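Local coordinates for protein galectin (Ovis aries, PDB 6N44) that probably binds beta-galactosides as a lectin of the galectin family and acts against parasites in sheep as an oligomer, at residues I52-W57 and V63-L68; T81-P86 and V103-K108. All blocks are in the same frame, centred on the assembly; numbering follows the deposited sequence.

In the fold
Contact 1 (52-57 with 63-68) is a hairpin inside the six-stranded sheet, next to its outermost strand 72-80, and supplies Arg55 and Asn66 of the galactose site. Glu76 on strand 72-80 is the third residue seen to bind galactose; no galactose is bound to this chain here. Contact 2 (81-86 with 103-108) lies away from that site, its centre about 17 Å from the centre of contact 1, where the loop leaving strand 72-80 packs on the five-stranded sheet. The two meet through the interior: Phe56 CZ lies 3.9 Å from Phe84 CZ, and Val63 CG2 comes within 3.8 Å of Thr81 CG2. One side of a sheet thus carries the sugar site while the other builds a core.

Contact 1: residues I52-W57 and V63-L68; sequences IPFRFW and VVMNTL
Ile52 and Leu68 face each other as an antiparallel hydrogen-bonded pair, their CB atoms 4.0 Å apart; Ile52 N donates to Leu68 O, and Leu68 N to Ile52 O. At Pro53 the chain turns a corner, and the register slips by one residue before Arg55, a beta bulge. At the bulge the hydroxyl of Thr67 joins the strands: OG1 donates to Pro53 O at 2.8 Å from above the carbonyl plane, while Asn66 OD1 accepts from Thr67 N.

Phe54 turns into the sandwich, where its ring stacks with Tyr101 and Phe113. Met65 runs beside it, pointing the same way, with CG 3.8 Å from Phe54 CE1 and the sulfur at the ring edge, a Met-aromatic contact. Regular pairing resumes at Arg55, whose N bonds Asn66 O at 3.0 Å. The arginine side chain leads away from Asn66, bending at chi3 (-66°), and its NE forms a salt bridge with Asp41, which probably helps to position the guanidinium.

Phe56 returns to the core side. Its CD1 meets Met65 CG, and CE1 lies 3.6 Å from Val63 CG1, so adjacent ring atoms touch two residues of the neighbouring strand; Met65 SD also sits at this ring's edge. Trp57 pairs with Val64 on the sugar-binding side, and its CE3 touches Val64 CG2 at 3.7 Å. The indole NE1 is held by Glu37.

Phe54, Phe56 and Met65 thus turn to the core, while Arg55, Trp57 and Asn66 lie on the opposite face: the division of labour of the galectin beta-sandwich, whose galactose site includes Arg55, Asn66 and Glu76.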
ATOM      1  N   ILE A  52      21.224  -7.427  -1.606  1.00 13.69           N
ATOM      2  CA  ILE A  52      19.801  -7.613  -1.856  1.00 14.41           C
ATOM      3  C   ILE A  52      19.115  -7.682  -0.500  1.00 16.21           C
ATOM      4  O   ILE A  52      19.058  -8.752   0.130  1.00 14.23           O
ATOM      5  CB  ILE A  52      19.500  -8.866  -2.697  1.00 16.57           C
ATOM      6  CG1 ILE A  52      20.224  -8.802  -4.046  1.00 14.19           C
ATOM      7  CG2 ILE A  52      17.959  -9.026  -2.891  1.00  9.42           C
ATOM      8  CD1 ILE A  52      19.948 -10.022  -4.952  1.00 15.75           C
ATOM      9  N   PRO A  53      18.601  -6.556  -0.018  1.00 11.87           N
ATOM     10  CA  PRO A  53      17.855  -6.552   1.247  1.00 14.64           C
ATOM     11  C   PRO A  53      16.749  -7.590   1.331  1.00 13.18           C
ATOM     12  O   PRO A  53      16.509  -8.134   2.419  1.00 11.19           O
ATOM     13  CB  PRO A  53      17.294  -5.126   1.289  1.00 11.91           C
ATOM     14  CG  PRO A  53      18.335  -4.322   0.584  1.00 12.71           C
ATOM     15  CD  PRO A  53      18.804  -5.204  -0.550  1.00 11.96           C
ATOM     16  N   PHE A  54      16.058  -7.895   0.230  1.00 12.77           N
ATOM     17  CA  PHE A  54      14.917  -8.806   0.319  1.00 12.23           C
ATOM     18  C   PHE A  54      14.713  -9.489  -1.026  1.00 11.71           C
ATOM     19  O   PHE A  54      14.337  -8.838  -2.008  1.00 12.26           O
ATOM     20  CB  PHE A  54      13.661  -8.054   0.758  1.00  9.94           C
ATOM     21  CG  PHE A  54      12.408  -8.889   0.769  1.00 13.18           C
ATOM     22  CD1 PHE A  54      12.422 -10.192   1.253  1.00 12.15           C
ATOM     23  CD2 PHE A  54      11.197  -8.355   0.316  1.00 12.98           C
ATOM     24  CE1 PHE A  54      11.258 -10.951   1.287  1.00 11.43           C
ATOM     25  CE2 PHE A  54      10.021  -9.121   0.325  1.00 10.56           C
ATOM     26  CZ  PHE A  54      10.056 -10.419   0.811  1.00 11.55           C
ATOM     27  N   ARG A  55      14.940 -10.797  -1.062  1.00 10.72           N
ATOM     28  CA  ARG A  55      14.598 -11.628  -2.207  1.00 10.81           C
ATOM     29  C   ARG A  55      13.444 -12.535  -1.814  1.00 10.76           C
ATOM     30  O   ARG A  55      13.489 -13.194  -0.769  1.00 14.34           O
ATOM     31  CB  ARG A  55      15.788 -12.478  -2.692  1.00  9.92           C
ATOM     32  CG  ARG A  55      15.369 -13.634  -3.624  1.00 13.08           C
ATOM     33  CD  ARG A  55      16.555 -14.346  -4.324  1.00 13.30           C
ATOM     34  NE  ARG A  55      17.227 -13.449  -5.253  1.00 16.32           N
ATOM     35  CZ  ARG A  55      18.274 -13.782  -6.001  1.00 18.30           C
ATOM     36  NH1 ARG A  55      18.781 -15.009  -5.944  1.00 16.32           N
ATOM     37  NH2 ARG A  55      18.804 -12.882  -6.817  1.00 16.61           N
ATOM     38  N   PHE A  56      12.428 -12.570  -2.659  1.00  8.69           N
ATOM     39  CA  PHE A  56      11.284 -13.462  -2.534  1.00 10.70           C
ATOM     40  C   PHE A  56      11.344 -14.433  -3.699  1.00  8.96           C
ATOM     41  O   PHE A  56      11.388 -14.005  -4.858  1.00 10.99           O
ATOM     42  CB  PHE A  56       9.966 -12.669  -2.560  1.00  6.89           C
ATOM     43  CG  PHE A  56       8.702 -13.531  -2.580  1.00  8.09           C
ATOM     44  CD1 PHE A  56       8.044 -13.858  -1.402  1.00  9.55           C
ATOM     45  CD2 PHE A  56       8.150 -13.960  -3.779  1.00  9.69           C
ATOM     46  CE1 PHE A  56       6.865 -14.630  -1.414  1.00  9.03           C
ATOM     47  CE2 PHE A  56       6.971 -14.726  -3.804  1.00 11.37           C
ATOM     48  CZ  PHE A  56       6.328 -15.055  -2.613  1.00  9.47           C
ATOM     49  N   TRP A  57      11.330 -15.726  -3.392  1.00 11.40           N
ATOM     50  CA  TRP A  57      11.508 -16.779  -4.382  1.00 10.91           C
ATOM     51  C   TRP A  57      10.425 -17.822  -4.193  1.00 10.97           C
ATOM     52  O   TRP A  57      10.153 -18.249  -3.068  1.00  9.62           O
ATOM     53  CB  TRP A  57      12.895 -17.424  -4.248  1.00 15.03           C
ATOM     54  CG  TRP A  57      13.147 -18.563  -5.209  1.00 14.59           C
ATOM     55  CD1 TRP A  57      13.673 -18.474  -6.467  1.00 18.14           C
ATOM     56  CD2 TRP A  57      12.898 -19.958  -4.977  1.00 15.87           C
ATOM     57  NE1 TRP A  57      13.761 -19.723  -7.036  1.00 17.88           N
ATOM     58  CE2 TRP A  57      13.285 -20.651  -6.146  1.00 16.52           C
ATOM     59  CE3 TRP A  57      12.376 -20.686  -3.902  1.00 18.31           C
ATOM     60  CZ2 TRP A  57      13.191 -22.039  -6.262  1.00 19.70           C
ATOM     61  CZ3 TRP A  57      12.271 -22.074  -4.024  1.00 18.92           C
ATOM     62  CH2 TRP A  57      12.684 -22.732  -5.195  1.00 21.97           C
ATOM     63  N   VAL A  63       8.047 -21.125  -0.706  1.00 17.57           N
ATOM     64  CA  VAL A  63       8.569 -19.761  -0.697  1.00 12.41           C
ATOM     65  C   VAL A  63       9.872 -19.762   0.088  1.00 14.90           C
ATOM     66  O   VAL A  63       9.918 -20.252   1.221  1.00 19.47           O
ATOM     67  CB  VAL A  63       7.568 -18.774  -0.062  1.00 18.68           C
ATOM     68  CG1 VAL A  63       8.260 -17.452   0.263  1.00 13.72           C
ATOM     69  CG2 VAL A  63       6.329 -18.561  -0.942  1.00 17.28           C
ATOM     70  N   VAL A  64      10.921 -19.184  -0.487  1.00 13.52           N
ATOM     71  CA  VAL A  64      12.141 -18.896   0.256  1.00 13.12           C
ATOM     72  C   VAL A  64      12.396 -17.392   0.211  1.00 14.43           C
ATOM     73  O   VAL A  64      12.355 -16.784  -0.865  1.00 14.98           O
ATOM     74  CB  VAL A  64      13.346 -19.677  -0.299  1.00 14.11           C
ATOM     75  CG1 VAL A  64      14.599 -19.347   0.512  1.00 14.93           C
ATOM     76  CG2 VAL A  64      13.057 -21.175  -0.276  1.00 17.14           C
ATOM     77  N   MET A  65      12.660 -16.796   1.373  1.00 14.02           N
ATOM     78  CA  MET A  65      13.027 -15.387   1.461  1.00 16.94           C
ATOM     79  C   MET A  65      14.368 -15.257   2.163  1.00 16.66           C
ATOM     80  O   MET A  65      14.634 -15.965   3.135  1.00 17.26           O
ATOM     81  CB  MET A  65      11.962 -14.580   2.204  1.00 14.27           C
ATOM     82  CG  MET A  65      10.587 -14.635   1.512  1.00 11.71           C
ATOM     83  SD  MET A  65       9.270 -13.921   2.505  1.00 19.68           S
ATOM     84  CE  MET A  65       8.961 -15.222   3.705  1.00 18.30           C
ATOM     85  N   ASN A  66      15.207 -14.344   1.686  1.00 13.59           N
ATOM     86  CA  ASN A  66      16.539 -14.211   2.259  1.00 17.15           C
ATOM     87  C   ASN A  66      17.085 -12.828   1.948  1.00 15.14           C
ATOM     88  O   ASN A  66      16.473 -12.043   1.222  1.00 15.51           O
ATOM     89  CB  ASN A  66      17.472 -15.302   1.734  1.00 16.07           C
ATOM     90  CG  ASN A  66      18.504 -15.719   2.755  1.00 20.68           C
ATOM     91  OD1 ASN A  66      18.746 -15.010   3.736  1.00 18.20           O
ATOM     92  ND2 ASN A  66      19.119 -16.881   2.538  1.00 17.93           N
ATOM     93  N   THR A  67      18.268 -12.555   2.493  1.00 14.65           N
ATOM     94  CA  THR A  67      18.975 -11.297   2.346  1.00 13.50           C
ATOM     95  C   THR A  67      20.410 -11.593   1.943  1.00 18.87           C
ATOM     96  O   THR A  67      21.056 -12.469   2.532  1.00 16.63           O
ATOM     97  CB  THR A  67      18.969 -10.496   3.657  1.00 13.15           C
ATOM     98  OG1 THR A  67      17.619 -10.153   4.009  1.00 15.93           O
ATOM     99  CG2 THR A  67      19.793  -9.240   3.511  1.00 15.28           C
ATOM    100  N   LEU A  68      20.893 -10.874   0.940  1.00 17.00           N
ATOM    101  CA  LEU A  68      22.280 -10.939   0.498  1.00 18.50           C
ATOM    102  C   LEU A  68      22.980  -9.691   1.015  1.00 19.76           C
ATOM    103  O   LEU A  68      22.672  -8.578   0.574  1.00 16.79           O
ATOM    104  CB  LEU A  68      22.374 -11.023  -1.025  1.00 11.76           C
ATOM    105  CG  LEU A  68      23.820 -10.998  -1.552  1.00 21.36           C
ATOM    106  CD1 LEU A  68      24.567 -12.286  -1.194  1.00 19.19           C
ATOM    107  CD2 LEU A  68      23.861 -10.759  -3.049  1.00 16.83           C
TER

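Contact 2: residues T81-P86 and V103-K108; sequences TEAFVP and VFVNNK
Val105 turns both methyls to the loop, one on each of two successive residues. CG1 lies 3.8 Å from Ala83 CB, whereas CG2, anti to the valine's own carbonyl carbon, approaches Phe84 CZ at 3.6 Å. Phe84 and Val105 cross at about a right angle. With chi1 at -59°, the phenyl group swings beside its backbone N and its end draws nearer to the valine; it also meets Phe90 edge-to-face, and Tyr58 with the ring planes inclined.

Polar contact is indirect. A water donates to Ala83 O and accepts from Asn106 ND2, each at 2.9 Å, bridging Ala83 O and Asn106 ND2, themselves 4.0 Å apart. The other end of that amide is engaged as well, OD1 accepting from Glu91 N, so both ends help to fix the rotation of the group.

Local turns shape the two partners. Thr81 OG1 accepts from Ala83 N at 3.0 Å, an ST turn that folds the loop, while Val105 and Lys108 exchange two backbone hydrogen bonds around a type I' turn. The loop that crosses from one sheet to the other thereby packs against the tip of the 100-105/108-114 hairpin, at an edge of the galectin sandwich.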
ATOM      1  N   THR A  81       3.109 -22.879   0.643  1.00 23.33           N
ATOM      2  CA  THR A  81       1.860 -22.198   0.354  1.00 21.94           C
ATOM      3  C   THR A  81       1.248 -22.817  -0.887  1.00 24.71           C
ATOM      4  O   THR A  81       1.952 -23.332  -1.759  1.00 25.80           O
ATOM      5  CB  THR A  81       2.050 -20.682   0.157  1.00 20.87           C
ATOM      6  OG1 THR A  81       0.794 -20.087  -0.182  1.00 19.04           O
ATOM      7  CG2 THR A  81       3.035 -20.405  -0.963  1.00 21.88           C
ATOM      8  N   GLU A  82      -0.076 -22.766  -0.950  1.00 23.86           N
ATOM      9  CA  GLU A  82      -0.827 -23.190  -2.117  1.00 27.44           C
ATOM     10  C   GLU A  82      -1.351 -22.006  -2.919  1.00 19.35           C
ATOM     11  O   GLU A  82      -2.168 -22.196  -3.826  1.00 19.97           O
ATOM     12  CB  GLU A  82      -1.978 -24.098  -1.686  1.00 27.27           C
ATOM     13  CG  GLU A  82      -1.503 -25.451  -1.186  1.00 35.57           C
ATOM     14  CD  GLU A  82      -0.748 -26.230  -2.263  1.00 44.09           C
ATOM     15  OE1 GLU A  82      -1.396 -26.703  -3.226  1.00 51.05           O
ATOM     16  OE2 GLU A  82       0.494 -26.365  -2.156  1.00 40.24           O
ATOM     17  N   ALA A  83      -0.873 -20.794  -2.617  1.00 19.78           N
ATOM     18  CA  ALA A  83      -1.451 -19.579  -3.184  1.00 16.72           C
ATOM     19  C   ALA A  83      -1.264 -19.474  -4.697  1.00 18.54           C
ATOM     20  O   ALA A  83      -2.116 -18.899  -5.382  1.00 19.28           O
ATOM     21  CB  ALA A  83      -0.849 -18.349  -2.504  1.00 19.63           C
ATOM     22  N   PHE A  84      -0.163 -19.979  -5.240  1.00 17.89           N
ATOM     23  CA  PHE A  84       0.156 -19.814  -6.662  1.00 19.42           C
ATOM     24  C   PHE A  84      -0.308 -21.042  -7.432  1.00 20.88           C
ATOM     25  O   PHE A  84       0.383 -22.056  -7.456  1.00 24.81           O
ATOM     26  CB  PHE A  84       1.651 -19.616  -6.871  1.00 16.42           C
ATOM     27  CG  PHE A  84       2.214 -18.444  -6.166  1.00 15.68           C
ATOM     28  CD1 PHE A  84       2.119 -17.175  -6.726  1.00 14.33           C
ATOM     29  CD2 PHE A  84       2.863 -18.601  -4.947  1.00 16.20           C
ATOM     30  CE1 PHE A  84       2.669 -16.084  -6.080  1.00 17.73           C
ATOM     31  CE2 PHE A  84       3.414 -17.524  -4.301  1.00 12.68           C
ATOM     32  CZ  PHE A  84       3.320 -16.252  -4.861  1.00 13.11           C
ATOM     33  N   VAL A  85      -1.462 -20.947  -8.083  1.00 28.47           N
ATOM     34  CA  VAL A  85      -2.000 -22.042  -8.882  1.00 30.84           C
ATOM     35  C   VAL A  85      -1.580 -21.813 -10.332  1.00 34.81           C
ATOM     36  O   VAL A  85      -2.036 -20.833 -10.945  1.00 27.74           O
ATOM     37  CB  VAL A  85      -3.526 -22.130  -8.766  1.00 32.18           C
ATOM     38  CG1 VAL A  85      -4.019 -23.447  -9.317  1.00 41.71           C
ATOM     39  CG2 VAL A  85      -3.969 -21.924  -7.320  1.00 35.38           C
ATOM     40  N   PRO A  86      -0.730 -22.674 -10.921  1.00 40.13           N
ATOM     41  CA  PRO A  86      -0.531 -22.496 -12.365  1.00 37.92           C
ATOM     42  C   PRO A  86      -1.712 -23.120 -13.114  1.00 29.57           C
ATOM     43  O   PRO A  86      -2.300 -24.062 -12.588  1.00 50.08           O
ATOM     44  CB  PRO A  86       0.790 -23.241 -12.644  1.00 40.92           C
ATOM     45  CG  PRO A  86       1.153 -23.970 -11.324  1.00 37.47           C
ATOM     46  CD  PRO A  86      -0.046 -23.875 -10.414  1.00 41.02           C
ATOM     47  N   VAL A 103       3.487  -9.819   2.692  1.00  8.21           N
ATOM     48  CA  VAL A 103       3.253 -10.409   1.382  1.00  8.94           C
ATOM     49  C   VAL A 103       1.827 -10.929   1.332  1.00 11.38           C
ATOM     50  O   VAL A 103       1.383 -11.644   2.242  1.00 13.80           O
ATOM     51  CB  VAL A 103       4.262 -11.534   1.074  1.00 12.54           C
ATOM     52  CG1 VAL A 103       4.084 -12.037  -0.366  1.00 15.04           C
ATOM     53  CG2 VAL A 103       5.685 -11.048   1.304  1.00 12.45           C
ATOM     54  N   PHE A 104       1.123 -10.576   0.264  1.00  9.99           N
ATOM     55  CA  PHE A 104      -0.234 -11.016  -0.008  1.00  9.46           C
ATOM     56  C   PHE A 104      -0.275 -11.591  -1.413  1.00 12.01           C
ATOM     57  O   PHE A 104       0.407 -11.101  -2.319  1.00 11.80           O
ATOM     58  CB  PHE A 104      -1.257  -9.858   0.087  1.00 12.18           C
ATOM     59  CG  PHE A 104      -1.278  -9.175   1.418  1.00 10.67           C
ATOM     60  CD1 PHE A 104      -2.273  -9.468   2.346  1.00 13.28           C
ATOM     61  CD2 PHE A 104      -0.300  -8.248   1.748  1.00 11.55           C
ATOM     62  CE1 PHE A 104      -2.305  -8.824   3.587  1.00 12.61           C
ATOM     63  CE2 PHE A 104      -0.317  -7.605   2.985  1.00 11.86           C
ATOM     64  CZ  PHE A 104      -1.326  -7.909   3.907  1.00 10.04           C
ATOM     65  N   VAL A 105      -1.073 -12.635  -1.583  1.00 12.03           N
ATOM     66  CA  VAL A 105      -1.392 -13.181  -2.887  1.00  9.89           C
ATOM     67  C   VAL A 105      -2.910 -13.263  -2.983  1.00 14.69           C
ATOM     68  O   VAL A 105      -3.557 -13.842  -2.105  1.00 12.58           O
ATOM     69  CB  VAL A 105      -0.751 -14.565  -3.099  1.00 15.04           C
ATOM     70  CG1 VAL A 105      -1.206 -15.138  -4.437  1.00 14.41           C
ATOM     71  CG2 VAL A 105       0.777 -14.480  -3.016  1.00 11.08           C
ATOM     72  N   ASN A 106      -3.473 -12.682  -4.040  1.00 12.42           N
ATOM     73  CA  ASN A 106      -4.922 -12.677  -4.258  1.00 13.09           C
ATOM     74  C   ASN A 106      -5.672 -12.218  -3.007  1.00 15.08           C
ATOM     75  O   ASN A 106      -6.646 -12.831  -2.571  1.00 14.25           O
ATOM     76  CB  ASN A 106      -5.399 -14.050  -4.722  1.00 17.83           C
ATOM     77  CG  ASN A 106      -4.719 -14.485  -6.013  1.00 17.77           C
ATOM     78  OD1 ASN A 106      -4.413 -13.653  -6.854  1.00 14.80           O
ATOM     79  ND2 ASN A 106      -4.458 -15.782  -6.158  1.00 19.43           N
ATOM     80  N   ASN A 107      -5.186 -11.131  -2.412  1.00 10.62           N
ATOM     81  CA  ASN A 107      -5.801 -10.483  -1.256  1.00 17.38           C
ATOM     82  C   ASN A 107      -5.687 -11.299   0.028  1.00 14.34           C
ATOM     83  O   ASN A 107      -6.346 -10.965   1.009  1.00 15.50           O
ATOM     84  CB  ASN A 107      -7.283 -10.147  -1.514  1.00 18.42           C
ATOM     85  CG  ASN A 107      -7.480  -9.284  -2.758  1.00 25.24           C
ATOM     86  OD1 ASN A 107      -6.711  -8.351  -3.013  1.00 20.97           O
ATOM     87  ND2 ASN A 107      -8.515  -9.597  -3.542  1.00 31.55           N
ATOM     88  N   LYS A 108      -4.867 -12.354   0.060  1.00 13.32           N
ATOM     89  CA  LYS A 108      -4.697 -13.114   1.290  1.00 16.79           C
ATOM     90  C   LYS A 108      -3.265 -12.995   1.794  1.00 12.42           C
ATOM     91  O   LYS A 108      -2.328 -13.039   0.993  1.00 16.23           O
ATOM     92  CB  LYS A 108      -5.056 -14.599   1.087  1.00 17.53           C
ATOM     93  CG  LYS A 108      -6.530 -14.805   0.702  1.00 20.98           C
ATOM     94  CD  LYS A 108      -7.165 -15.931   1.475  1.00 31.09           C
ATOM     95  CE  LYS A 108      -8.605 -16.172   1.028  1.00 40.34           C
ATOM     96  NZ  LYS A 108      -9.037 -17.557   1.380  1.00 46.41           N
TER
HETATM   97  O   HOH W   1      -4.428 -17.789  -4.131  1.00 16.11           O